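Side-chain contacts in predicted transcriptional regulator (Oenococcus oeni, PDB 3BY6), which probably binds DNA and regulates transcription as a dimeric member of the GntR family of winged helix-turn-helix transcriptional regulators: residues 7-10 and 14-17; 19-24 and 57-62; 64-69 and 76-81; 99-104 and 109-114. All blocks are in the same frame, centred on the assembly; numbering follows the deposited sequence.

Contact 1: residues 7-10 and 14-17; sequences TQKR and LQLV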
loop_
_atom_site.group_PDB
_atom_site.type_symbol
_atom_site.label_atom_id
_atom_site.label_comp_id
_atom_site.label_asym_id
_atom_site.label_seq_id
_atom_site.Cartn_x
_atom_site.Cartn_y
_atom_site.Cartn_z
ATOM N N THR D 7 -6.513 3.779 9.504
ATOM C CA THR D 7 -5.494 4.463 8.712
ATOM C C THR D 7 -6.079 5.740 8.113
ATOM O O THR D 7 -7.052 5.704 7.401
ATOM C CB THR D 7 -4.992 3.538 7.594
ATOM O OG1 THR D 7 -6.019 3.386 6.606
ATOM C CG2 THR D 7 -4.623 2.156 8.158
ATOM N N GLN D 8 -5.468 6.882 8.390
ATOM C CA GLN D 8 -5.976 8.164 7.875
ATOM C C GLN D 8 -5.466 8.429 6.455
ATOM O O GLN D 8 -4.713 7.634 5.891
ATOM C CB GLN D 8 -5.549 9.301 8.807
ATOM C CG GLN D 8 -5.856 9.064 10.295
ATOM C CD GLN D 8 -7.336 8.824 10.531
ATOM O OE1 GLN D 8 -8.176 9.426 9.857
ATOM N NE2 GLN D 8 -7.665 7.924 11.480
ATOM N N LYS D 9 -5.904 9.539 5.865
ATOM C CA LYS D 9 -5.358 10.005 4.598
ATOM C C LYS D 9 -3.875 10.206 4.799
ATOM O O LYS D 9 -3.463 10.695 5.874
ATOM C CB LYS D 9 -5.981 11.349 4.247
ATOM C CG LYS D 9 -5.512 11.979 2.962
ATOM C CD LYS D 9 -6.191 13.337 2.845
ATOM C CE LYS D 9 -5.859 14.039 1.547
ATOM N NZ LYS D 9 -6.662 15.287 1.433
ATOM N N ARG D 10 -3.053 9.825 3.814
ATOM C CA ARG D 10 -1.651 10.303 3.852
ATOM C C ARG D 10 -1.690 11.816 3.565
ATOM O O ARG D 10 -2.209 12.219 2.510
ATOM C CB ARG D 10 -0.764 9.602 2.829
ATOM C CG ARG D 10 0.715 9.955 3.008
ATOM C CD ARG D 10 1.563 8.919 2.345
ATOM N NE ARG D 10 2.962 9.320 2.363
ATOM C CZ ARG D 10 3.820 9.066 3.350
ATOM N NH1 ARG D 10 3.448 8.387 4.423
ATOM N NH2 ARG D 10 5.081 9.480 3.259
ATOM N N LEU D 14 3.191 14.913 2.196
ATOM C CA LEU D 14 3.968 13.674 2.101
ATOM C C LEU D 14 3.655 12.904 0.841
ATOM O O LEU D 14 4.496 12.182 0.338
ATOM C CB LEU D 14 3.755 12.787 3.340
ATOM C CG LEU D 14 4.291 13.446 4.617
ATOM C CD1 LEU D 14 3.622 12.883 5.908
ATOM C CD2 LEU D 14 5.817 13.387 4.689
ATOM N N GLN D 15 2.453 13.037 0.294
ATOM C CA GLN D 15 2.233 12.454 -1.020
ATOM C C GLN D 15 3.070 13.168 -2.091
ATOM O O GLN D 15 3.493 12.555 -3.069
ATOM C CB GLN D 15 0.762 12.468 -1.377
ATOM C CG GLN D 15 -0.109 11.643 -0.391
ATOM C CD GLN D 15 -1.571 11.616 -0.765
ATOM O OE1 GLN D 15 -1.927 11.549 -1.943
ATOM N NE2 GLN D 15 -2.433 11.661 0.246
ATOM N N LEU D 16 3.285 14.462 -1.919
ATOM C CA LEU D 16 4.127 15.211 -2.847
ATOM C C LEU D 16 5.617 14.934 -2.612
ATOM O O LEU D 16 6.361 14.837 -3.567
ATOM C CB LEU D 16 3.882 16.714 -2.736
ATOM C CG LEU D 16 4.717 17.612 -3.668
ATOM C CD1 LEU D 16 4.657 17.168 -5.130
ATOM C CD2 LEU D 16 4.198 19.052 -3.501
ATOM N N VAL D 17 6.023 14.833 -1.351
ATOM C CA VAL D 17 7.363 14.341 -1.001
ATOM C C VAL D 17 7.589 13.004 -1.712
ATOM O O VAL D 17 8.642 12.816 -2.360
ATOM C CB VAL D 17 7.573 14.207 0.571
ATOM C CG1 VAL D 17 8.876 13.418 0.953
ATOM C CG2 VAL D 17 7.560 15.596 1.266
#
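Two groups meet the side-chain amide of Gln-15: its OE1 accepts a hydrogen bond from the backbone N of Thr-7 of the second subunit, while its NE2 faces the backbone O of Arg-10 in a bond whose modelled length is doubtful. The contact lies where the N-terminal arm enters helix 12-25, the first helix of the GntR-type winged helix-turn-helix domain. The NE2 to Arg-10 O separation, 2.3 Å, is too short to be taken literally. Gln-15 places its CG beside its own backbone N (chi1 -61°) and then runs out extended, which carries the amide from the helix surface to the incoming arm. Arg-10 slides past it in the opposite direction, its CB 3.7 Å from Gln-15 NE2 and its CG 3.9 Å from Gln-15 CG. Farther out the arginine chain crosses Leu-14 at about a right angle and lays one guanidinium face over that residue's CB. NE of Arg-10 makes a salt bridge with Asp-18, one helical turn beyond Leu-14, which should fix the group's rotation. The OE1 bond joins Gln-15 to the partner's arm, and the same bond recurs the other way round between the subunits; NE2 faces the arm of its own chain. Of the two terminal guanidinium nitrogens, it is NH2 that approaches Leu-14, with Arg-10 NH2 3.6 Å from Leu-14 CB.

Contact 2: residues 19-24 and 57-62; sequences RIKNEV and KELEAQ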
loop_
_atom_site.group_PDB
_atom_site.type_symbol
_atom_site.label_atom_id
_atom_site.label_comp_id
_atom_site.label_asym_id
_atom_site.label_seq_id
_atom_site.Cartn_x
_atom_site.Cartn_y
_atom_site.Cartn_z
ATOM N N ARG D 19 6.086 11.805 -4.300
ATOM C CA ARG D 19 6.033 11.909 -5.765
ATOM C C ARG D 19 7.387 12.371 -6.275
ATOM O O ARG D 19 7.931 11.818 -7.243
ATOM C CB ARG D 19 4.946 12.885 -6.238
ATOM C CG ARG D 19 4.923 13.103 -7.738
ATOM C CD ARG D 19 3.915 14.220 -8.097
ATOM N NE ARG D 19 3.517 14.255 -9.511
ATOM C CZ ARG D 19 2.738 13.351 -10.117
ATOM N NH1 ARG D 19 2.288 12.277 -9.465
ATOM N NH2 ARG D 19 2.423 13.500 -11.402
ATOM N N ILE D 20 7.922 13.390 -5.630
ATOM C CA ILE D 20 9.203 13.951 -6.084
ATOM C C ILE D 20 10.392 12.988 -5.924
ATOM O O ILE D 20 11.242 12.886 -6.832
ATOM C CB ILE D 20 9.473 15.340 -5.443
ATOM C CG1 ILE D 20 8.568 16.394 -6.144
ATOM C CG2 ILE D 20 10.939 15.709 -5.558
ATOM C CD1 ILE D 20 8.327 17.681 -5.365
ATOM N N LYS D 21 10.442 12.261 -4.806
ATOM C CA LYS D 21 11.513 11.278 -4.616
ATOM C C LYS D 21 11.469 10.165 -5.641
ATOM O O LYS D 21 12.492 9.571 -5.988
ATOM C CB LYS D 21 11.430 10.643 -3.243
ATOM C CG LYS D 21 11.777 11.583 -2.125
ATOM C CD LYS D 21 11.371 11.034 -0.762
ATOM C CE LYS D 21 11.962 9.675 -0.465
ATOM N NZ LYS D 21 11.236 9.069 0.693
ATOM N N ASN D 22 10.279 9.805 -6.078
ATOM C CA ASN D 22 10.176 8.753 -7.076
ATOM C C ASN D 22 10.665 9.240 -8.448
ATOM O O ASN D 22 11.284 8.481 -9.203
ATOM C CB ASN D 22 8.767 8.196 -7.151
ATOM C CG ASN D 22 8.724 6.825 -7.833
ATOM O OD1 ASN D 22 8.104 6.660 -8.895
ATOM N ND2 ASN D 22 9.399 5.839 -7.229
ATOM N N GLU D 23 10.378 10.503 -8.762
ATOM C CA GLU D 23 10.856 11.112 -10.001
ATOM C C GLU D 23 12.376 11.163 -10.014
ATOM O O GLU D 23 13.000 10.914 -11.045
ATOM C CB GLU D 23 10.284 12.518 -10.176
ATOM C CG GLU D 23 8.809 12.468 -10.527
ATOM C CD GLU D 23 8.181 13.827 -10.732
ATOM O OE1 GLU D 23 8.782 14.853 -10.350
ATOM O OE2 GLU D 23 7.058 13.853 -11.266
ATOM N N VAL D 24 12.946 11.491 -8.857
ATOM C CA VAL D 24 14.378 11.456 -8.679
ATOM C C VAL D 24 14.820 10.005 -8.841
ATOM O O VAL D 24 15.600 9.684 -9.743
ATOM C CB VAL D 24 14.817 11.999 -7.323
ATOM C CG1 VAL D 24 16.325 11.840 -7.164
ATOM C CG2 VAL D 24 14.420 13.462 -7.164
ATOM N N LYS D 57 10.332 21.491 2.430
ATOM C CA LYS D 57 11.029 21.459 3.701
ATOM C C LYS D 57 11.426 20.024 4.137
ATOM O O LYS D 57 12.531 19.808 4.645
ATOM C CB LYS D 57 10.139 22.147 4.729
ATOM C CG LYS D 57 10.674 22.188 6.145
ATOM C CD LYS D 57 9.641 22.830 7.081
ATOM C CE LYS D 57 10.122 22.856 8.531
ATOM N NZ LYS D 57 10.349 21.476 9.039
ATOM N N GLU D 58 10.533 19.058 3.908
ATOM C CA GLU D 58 10.770 17.633 4.224
ATOM C C GLU D 58 11.700 16.944 3.207
ATOM O O GLU D 58 12.555 16.124 3.569
ATOM C CB GLU D 58 9.420 16.888 4.298
ATOM C CG GLU D 58 9.487 15.357 4.539
ATOM C CD GLU D 58 10.112 14.962 5.876
ATOM O OE1 GLU D 58 10.003 15.758 6.829
ATOM O OE2 GLU D 58 10.731 13.869 5.979
ATOM N N LEU D 59 11.490 17.202 1.926
ATOM C CA LEU D 59 12.417 16.716 0.910
ATOM C C LEU D 59 13.843 17.182 1.276
ATOM O O LEU D 59 14.797 16.462 1.064
ATOM C CB LEU D 59 12.056 17.262 -0.490
ATOM C CG LEU D 59 11.330 16.446 -1.587
ATOM C CD1 LEU D 59 11.301 14.942 -1.372
ATOM C CD2 LEU D 59 9.970 16.986 -1.825
ATOM N N GLU D 60 13.972 18.388 1.814
ATOM C CA GLU D 60 15.289 18.906 2.168
ATOM C C GLU D 60 15.919 18.193 3.390
ATOM O O GLU D 60 17.116 17.856 3.368
ATOM C CB GLU D 60 15.231 20.414 2.374
ATOM C CG GLU D 60 16.602 21.016 2.476
ATOM C CD GLU D 60 16.625 22.492 2.150
ATOM O OE1 GLU D 60 15.515 23.077 2.066
ATOM O OE2 GLU D 60 17.750 23.045 1.986
ATOM N N ALA D 61 15.100 17.946 4.422
ATOM C CA ALA D 61 15.482 17.130 5.594
ATOM C C ALA D 61 15.966 15.732 5.214
ATOM O O ALA D 61 16.861 15.172 5.858
ATOM C CB ALA D 61 14.321 17.017 6.528
ATOM N N GLN D 62 15.369 15.158 4.169
ATOM C CA GLN D 62 15.790 13.842 3.664
ATOM C C GLN D 62 16.912 13.943 2.651
ATOM O O GLN D 62 17.237 12.956 1.988
ATOM C CB GLN D 62 14.594 13.115 3.054
ATOM C CG GLN D 62 13.435 12.944 4.029
ATOM C CD GLN D 62 12.289 12.193 3.457
ATOM O OE1 GLN D 62 12.444 11.392 2.552
ATOM N NE2 GLN D 62 11.098 12.428 4.010
#
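This is a helix-to-helix contact inside the winged helix-turn-helix domain, apolar at its buried side and polar at its edge, where helix 12-25 packs against the end of helix 49-61. By analogy with other GntR proteins, helix 49-61 is probably the DNA-recognition helix. The backbones come closest at Lys-21 and Leu-59, whose CA atoms are 7.8 Å apart. Leu-59 contributes the largest share of the interface, and its two methyls divide the work: CD2 meets the isoleucine and CD1 the lysine. Ile-20 approaches at about a right angle, its CD1 4.0 Å from Leu-59 CD2, with CB and CG2 at similar range. On the other branch, Leu-59 CD1 sits 3.5 Å from Lys-21 CG, tighter than ordinary carbon contact. The leucine's first torsion (chi1 -102°) lies away from the staggered positions and its second is nearly eclipsed, so the side chain is either strained or imprecisely placed. Val-64, on the loop after helix 49-61, touches both Lys-21 and Leu-59 and continues the apolar patch. Lys-21 bends at chi3 (56°), swinging its ammonium across the end of Gln-62, the residue at which helix 49-61 gives out. There the amide lies between two charged groups, NE2 being turned to Glu-58 OE2 one turn back at a doubtfully short distance. Its other end takes a weak hydrogen bond, Lys-21 NZ to Gln-62 OE1, at 3.2 Å.

Contact 3: residues 64-69 and 76-81; sequences VIRTIP and TGNTAS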
loop_
_atom_site.group_PDB
_atom_site.type_symbol
_atom_site.label_atom_id
_atom_site.label_comp_id
_atom_site.label_asym_id
_atom_site.label_seq_id
_atom_site.Cartn_x
_atom_site.Cartn_y
_atom_site.Cartn_z
ATOM N N VAL D 64 16.963 15.171 -0.271
ATOM C CA VAL D 64 16.542 14.879 -1.651
ATOM C C VAL D 64 16.653 16.143 -2.510
ATOM O O VAL D 64 16.896 16.059 -3.702
ATOM C CB VAL D 64 15.117 14.272 -1.702
ATOM C CG1 VAL D 64 14.715 13.993 -3.123
ATOM C CG2 VAL D 64 15.041 12.967 -0.885
ATOM N N ILE D 65 16.474 17.305 -1.887
ATOM C CA ILE D 65 16.616 18.587 -2.558
ATOM C C ILE D 65 17.314 19.554 -1.605
ATOM O O ILE D 65 17.287 19.351 -0.403
ATOM C CB ILE D 65 15.244 19.221 -3.037
ATOM C CG1 ILE D 65 14.500 19.883 -1.868
ATOM C CG2 ILE D 65 14.387 18.199 -3.790
ATOM C CD1 ILE D 65 13.120 20.429 -2.216
ATOM N N ARG D 66 17.871 20.620 -2.183
ATOM C CA ARG D 66 18.740 21.611 -1.525
ATOM C C ARG D 66 18.236 23.000 -1.960
ATOM O O ARG D 66 18.040 23.244 -3.145
ATOM C CB ARG D 66 20.199 21.393 -1.995
ATOM C CG ARG D 66 21.286 21.680 -0.941
ATOM C CD ARG D 66 22.787 21.593 -1.510
ATOM N NE ARG D 66 23.098 20.352 -2.276
ATOM C CZ ARG D 66 23.719 19.253 -1.805
ATOM N NH1 ARG D 66 24.131 19.188 -0.545
ATOM N NH2 ARG D 66 23.941 18.206 -2.613
ATOM N N THR D 67 17.983 23.887 -1.002
ATOM C CA THR D 67 17.593 25.273 -1.298
ATOM C C THR D 67 18.766 26.221 -1.081
ATOM O O THR D 67 19.067 26.579 0.065
ATOM C CB THR D 67 16.392 25.737 -0.442
ATOM O OG1 THR D 67 15.284 26.053 -1.304
ATOM C CG2 THR D 67 16.736 26.994 0.358
ATOM N N ILE D 68 19.411 26.639 -2.176
ATOM C CA ILE D 68 20.628 27.448 -2.098
ATOM C C ILE D 68 20.301 28.959 -2.288
ATOM O O ILE D 68 19.955 29.383 -3.404
ATOM C CB ILE D 68 21.733 26.890 -3.069
ATOM C CG1 ILE D 68 23.128 26.924 -2.385
ATOM C CG2 ILE D 68 21.714 27.581 -4.429
ATOM C CD1 ILE D 68 23.293 25.968 -1.127
ATOM N N PRO D 69 20.387 29.765 -1.183
ATOM C CA PRO D 69 19.729 31.097 -1.084
ATOM C C PRO D 69 19.954 32.031 -2.259
ATOM O O PRO D 69 21.067 32.095 -2.782
ATOM C CB PRO D 69 20.345 31.702 0.181
ATOM C CG PRO D 69 20.655 30.515 1.035
ATOM C CD PRO D 69 21.130 29.453 0.062
ATOM N N THR D 76 19.170 17.271 -5.158
ATOM C CA THR D 76 20.488 16.896 -4.636
ATOM C C THR D 76 21.449 16.421 -5.758
ATOM O O THR D 76 21.027 15.944 -6.817
ATOM C CB THR D 76 20.328 15.779 -3.539
ATOM O OG1 THR D 76 21.587 15.570 -2.846
ATOM C CG2 THR D 76 19.810 14.478 -4.173
ATOM N N GLY D 77 22.740 16.581 -5.529
ATOM C CA GLY D 77 23.764 15.886 -6.301
ATOM C C GLY D 77 23.872 14.428 -5.918
ATOM O O GLY D 77 24.398 13.624 -6.682
ATOM N N ASN D 78 23.329 14.086 -4.752
ATOM C CA ASN D 78 23.379 12.715 -4.193
ATOM C C ASN D 78 22.220 11.816 -4.579
ATOM O O ASN D 78 21.574 11.173 -3.727
ATOM C CB ASN D 78 23.485 12.786 -2.661
ATOM C CG ASN D 78 24.625 13.669 -2.189
ATOM O OD1 ASN D 78 25.763 13.569 -2.696
ATOM N ND2 ASN D 78 24.337 14.543 -1.199
ATOM N N THR D 79 21.947 11.730 -5.875
ATOM C CA THR D 79 20.786 10.979 -6.328
ATOM C C THR D 79 20.963 9.443 -6.268
ATOM O O THR D 79 19.970 8.726 -6.213
ATOM C CB THR D 79 20.440 11.350 -7.777
ATOM O OG1 THR D 79 21.605 11.101 -8.585
ATOM C CG2 THR D 79 20.000 12.831 -7.851
ATOM N N ALA D 80 22.199 8.949 -6.362
ATOM C CA ALA D 80 22.463 7.489 -6.239
ATOM C C ALA D 80 22.075 7.021 -4.828
ATOM O O ALA D 80 21.591 5.932 -4.651
ATOM C CB ALA D 80 23.899 7.147 -6.561
ATOM N N SER D 81 22.251 7.892 -3.829
ATOM C CA SER D 81 21.815 7.624 -2.458
ATOM C C SER D 81 20.299 7.422 -2.366
ATOM O O SER D 81 19.797 6.462 -1.774
ATOM C CB SER D 81 22.237 8.783 -1.559
ATOM O OG SER D 81 22.141 8.440 -0.193
#
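A bend at chi3 (-50°) turns the guanidinium of Arg-66 toward Thr-76, whose OG1 stands opposite its backbone N; this torsion (chi1 -170°) sets OG1 on the side from which Arg-66 NH2 comes. The two residues sit at the base of the wing, the beta-hairpin of the winged-helix fold formed by strands 65-68 and 72-75, where the chain leaves the second strand for helix 79-103. A backbone bond closes this base: Thr-76 N donates to Val-64 O at 3.0 Å, with an almost straight N-H...O angle of 174°, though it reaches the oxygen from above the carbonyl plane. CG2 of Thr-76 lies close to the residue just before strand 65-68, 3.3 Å from Val-64 O. OG1 accepts from Asn-78 N at 3.0 Å, making an ST turn that redirects the chain just before helix 79-103 begins.

Arg-66 NH2 comes within 3.5 Å of Thr-76 OG1, an oblique approach that is not a hydrogen bond, while Gly-77 N lies at the guanidinium edge, near its plane. Behind these groups, Val-64 and Ile-65 turn their CB atoms the other way, into the core: Val-64 packs on Lys-21, Val-24 and Leu-59, and Ile-65 on Tyr-56 and Leu-59. Residues 77-81 also touch a crystal neighbour, which may influence the turn. A looser contact is made by Asn-78 ND2, set obliquely to the guanidinium, 3.9 Å from Arg-66 NH2.

Contact 4: residues 99-104 and 109-114; sequences AELIKS and ERIKKI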
loop_
_atom_site.group_PDB
_atom_site.type_symbol
_atom_site.label_atom_id
_atom_site.label_comp_id
_atom_site.label_asym_id
_atom_site.label_seq_id
_atom_site.Cartn_x
_atom_site.Cartn_y
_atom_site.Cartn_z
ATOM N N ALA D 99 6.002 -12.343 2.795
ATOM C CA ALA D 99 5.685 -12.739 4.166
ATOM C C ALA D 99 4.197 -13.058 4.310
ATOM O O ALA D 99 3.815 -14.111 4.812
ATOM C CB ALA D 99 6.080 -11.605 5.160
ATOM N N GLU D 100 3.379 -12.116 3.864
ATOM C CA GLU D 100 1.942 -12.245 3.878
ATOM C C GLU D 100 1.355 -13.382 2.996
ATOM O O GLU D 100 0.420 -14.048 3.398
ATOM C CB GLU D 100 1.302 -10.897 3.545
ATOM C CG GLU D 100 -0.128 -10.838 4.139
ATOM C CD GLU D 100 -0.800 -9.507 3.993
ATOM O OE1 GLU D 100 -0.078 -8.514 3.726
ATOM O OE2 GLU D 100 -2.054 -9.471 4.160
ATOM N N LEU D 101 1.901 -13.603 1.804
ATOM C CA LEU D 101 1.589 -14.800 1.011
ATOM C C LEU D 101 1.951 -16.104 1.715
ATOM O O LEU D 101 1.268 -17.101 1.560
ATOM C CB LEU D 101 2.295 -14.775 -0.369
ATOM C CG LEU D 101 1.702 -13.851 -1.453
ATOM C CD1 LEU D 101 2.691 -13.676 -2.599
ATOM C CD2 LEU D 101 0.325 -14.319 -1.980
ATOM N N ILE D 102 3.049 -16.142 2.442
ATOM C CA ILE D 102 3.401 -17.385 3.114
ATOM C C ILE D 102 2.401 -17.636 4.236
ATOM O O ILE D 102 2.055 -18.779 4.504
ATOM C CB ILE D 102 4.838 -17.375 3.621
ATOM C CG1 ILE D 102 5.788 -17.570 2.453
ATOM C CG2 ILE D 102 5.090 -18.482 4.661
ATOM C CD1 ILE D 102 7.211 -17.289 2.823
ATOM N N LYS D 103 1.908 -16.559 4.842
ATOM C CA LYS D 103 0.992 -16.635 5.970
ATOM C C LYS D 103 -0.469 -16.905 5.512
ATOM O O LYS D 103 -1.306 -17.460 6.263
ATOM C CB LYS D 103 1.137 -15.360 6.832
ATOM C CG LYS D 103 0.015 -15.131 7.854
ATOM C CD LYS D 103 0.431 -14.179 8.969
ATOM C CE LYS D 103 -0.672 -14.050 10.060
ATOM N NZ LYS D 103 -0.127 -13.285 11.254
ATOM N N SER D 104 -0.779 -16.523 4.273
ATOM C CA SER D 104 -2.012 -16.978 3.606
ATOM C C SER D 104 -1.828 -18.376 3.021
ATOM O O SER D 104 -2.490 -18.721 2.057
ATOM C CB SER D 104 -2.394 -16.048 2.465
ATOM O OG SER D 104 -1.659 -16.394 1.294
ATOM N N GLU D 109 8.164 -22.411 -2.203
ATOM C CA GLU D 109 8.540 -22.980 -3.502
ATOM C C GLU D 109 7.580 -22.544 -4.622
ATOM O O GLU D 109 8.030 -22.325 -5.757
ATOM C CB GLU D 109 8.629 -24.508 -3.437
ATOM C CG GLU D 109 9.302 -25.145 -4.673
ATOM C CD GLU D 109 9.184 -26.685 -4.711
ATOM O OE1 GLU D 109 8.538 -27.259 -3.794
ATOM O OE2 GLU D 109 9.739 -27.316 -5.658
ATOM N N ARG D 110 6.286 -22.405 -4.306
ATOM C CA ARG D 110 5.306 -21.863 -5.261
ATOM C C ARG D 110 5.538 -20.391 -5.555
ATOM O O ARG D 110 5.490 -19.978 -6.715
ATOM C CB ARG D 110 3.858 -22.038 -4.773
ATOM C CG ARG D 110 2.750 -21.447 -5.739
ATOM C CD ARG D 110 2.314 -22.468 -6.836
ATOM N NE ARG D 110 1.705 -21.901 -8.063
ATOM C CZ ARG D 110 0.493 -21.322 -8.150
ATOM N NH1 ARG D 110 -0.267 -21.140 -7.070
ATOM N NH2 ARG D 110 0.050 -20.869 -9.326
ATOM N N ILE D 111 5.774 -19.599 -4.508
ATOM C CA ILE D 111 6.047 -18.165 -4.664
ATOM C C ILE D 111 7.210 -17.993 -5.624
ATOM O O ILE D 111 7.197 -17.119 -6.480
ATOM C CB ILE D 111 6.337 -17.460 -3.298
ATOM C CG1 ILE D 111 5.078 -17.502 -2.409
ATOM C CG2 ILE D 111 6.796 -16.016 -3.519
ATOM C CD1 ILE D 111 5.246 -16.931 -1.013
ATOM N N LYS D 112 8.189 -18.880 -5.496
ATOM C CA LYS D 112 9.374 -18.878 -6.344
ATOM C C LYS D 112 8.981 -19.004 -7.837
ATOM O O LYS D 112 9.409 -18.204 -8.673
ATOM C CB LYS D 112 10.322 -20.002 -5.884
ATOM C CG LYS D 112 11.765 -19.866 -6.372
ATOM C CD LYS D 112 12.800 -20.371 -5.347
ATOM C CE LYS D 112 14.080 -20.835 -6.054
ATOM N NZ LYS D 112 14.825 -19.704 -6.789
ATOM N N LYS D 113 8.125 -19.985 -8.136
ATOM C CA LYS D 113 7.585 -20.210 -9.487
ATOM C C LYS D 113 6.799 -19.021 -9.980
ATOM O O LYS D 113 6.904 -18.660 -11.133
ATOM C CB LYS D 113 6.658 -21.419 -9.495
ATOM C CG LYS D 113 7.344 -22.787 -9.266
ATOM C CD LYS D 113 8.503 -23.076 -10.265
ATOM C CE LYS D 113 8.521 -24.548 -10.775
ATOM N NZ LYS D 113 9.760 -24.865 -11.583
ATOM N N ILE D 114 6.004 -18.428 -9.094
ATOM C CA ILE D 114 5.152 -17.293 -9.436
ATOM C C ILE D 114 5.988 -16.114 -9.878
ATOM O O ILE D 114 5.697 -15.470 -10.892
ATOM C CB ILE D 114 4.190 -16.903 -8.241
ATOM C CG1 ILE D 114 3.168 -18.008 -7.983
ATOM C CG2 ILE D 114 3.437 -15.575 -8.512
ATOM C CD1 ILE D 114 2.200 -17.693 -6.864
#
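Helix 79-103 ends within the segment 99-104, and after a short connection the chain turns into helix 108-119, bringing the CA atoms of Leu-101 and Ile-111 to 8.0 Å, the nearest backbone approach. Ser-104 is the first residue to depart from helical backbone angles, and its OG donates back to Leu-101 O at 3.0 Å, the hydroxyl tilted out of the carbonyl plane. One side chain spans the gap. Ile-111 points at helix 79-103 with CG1 beside its backbone N (chi1 -65°); the extended chain carries CD1 outward, and this methyl makes both contacts. It fits between neighbouring residues, 3.7 Å from Leu-101 CB and 3.6 Å from Ile-102 CG1. Ile-102 meets it at about a right angle, CG1 being the atom its side chain offers. The second subunit also packs here: its Leu-90 lies on Leu-101 and its Leu-91 on Ile-114, while Glu-100 forms a salt bridge with Arg-89 of that subunit. A two-helix unit joined by an apolar contact and built into a subunit interface is consistent with the short two-helix C-terminal region of YtrA-type GntR regulators.

Overall arrangement
Contacts 1, 2 and 3 follow one another through the winged-helix domain, whereas contact 4 lies far along the C-terminal helices. Contacts 1 and 2 share helix 12-25, their centres about 13 Å apart; Val-17 joins them by packing on Glu-58, Leu-59 and Gln-62. Contact 3 is closer still to contact 2, about 9 Å between centres, and Leu-59 O probably accepts a hydrogen bond from Val-64 N at 2.9 Å. Helix 79-103 starts at contact 3 and ends at contact 4, whose centre is about 38 Å away on the opposite side of the chain's centre. Contacts 1, 2 and 4 all touch the second subunit, so the dimer interface includes both the winged-helix domain and the C-terminal helices.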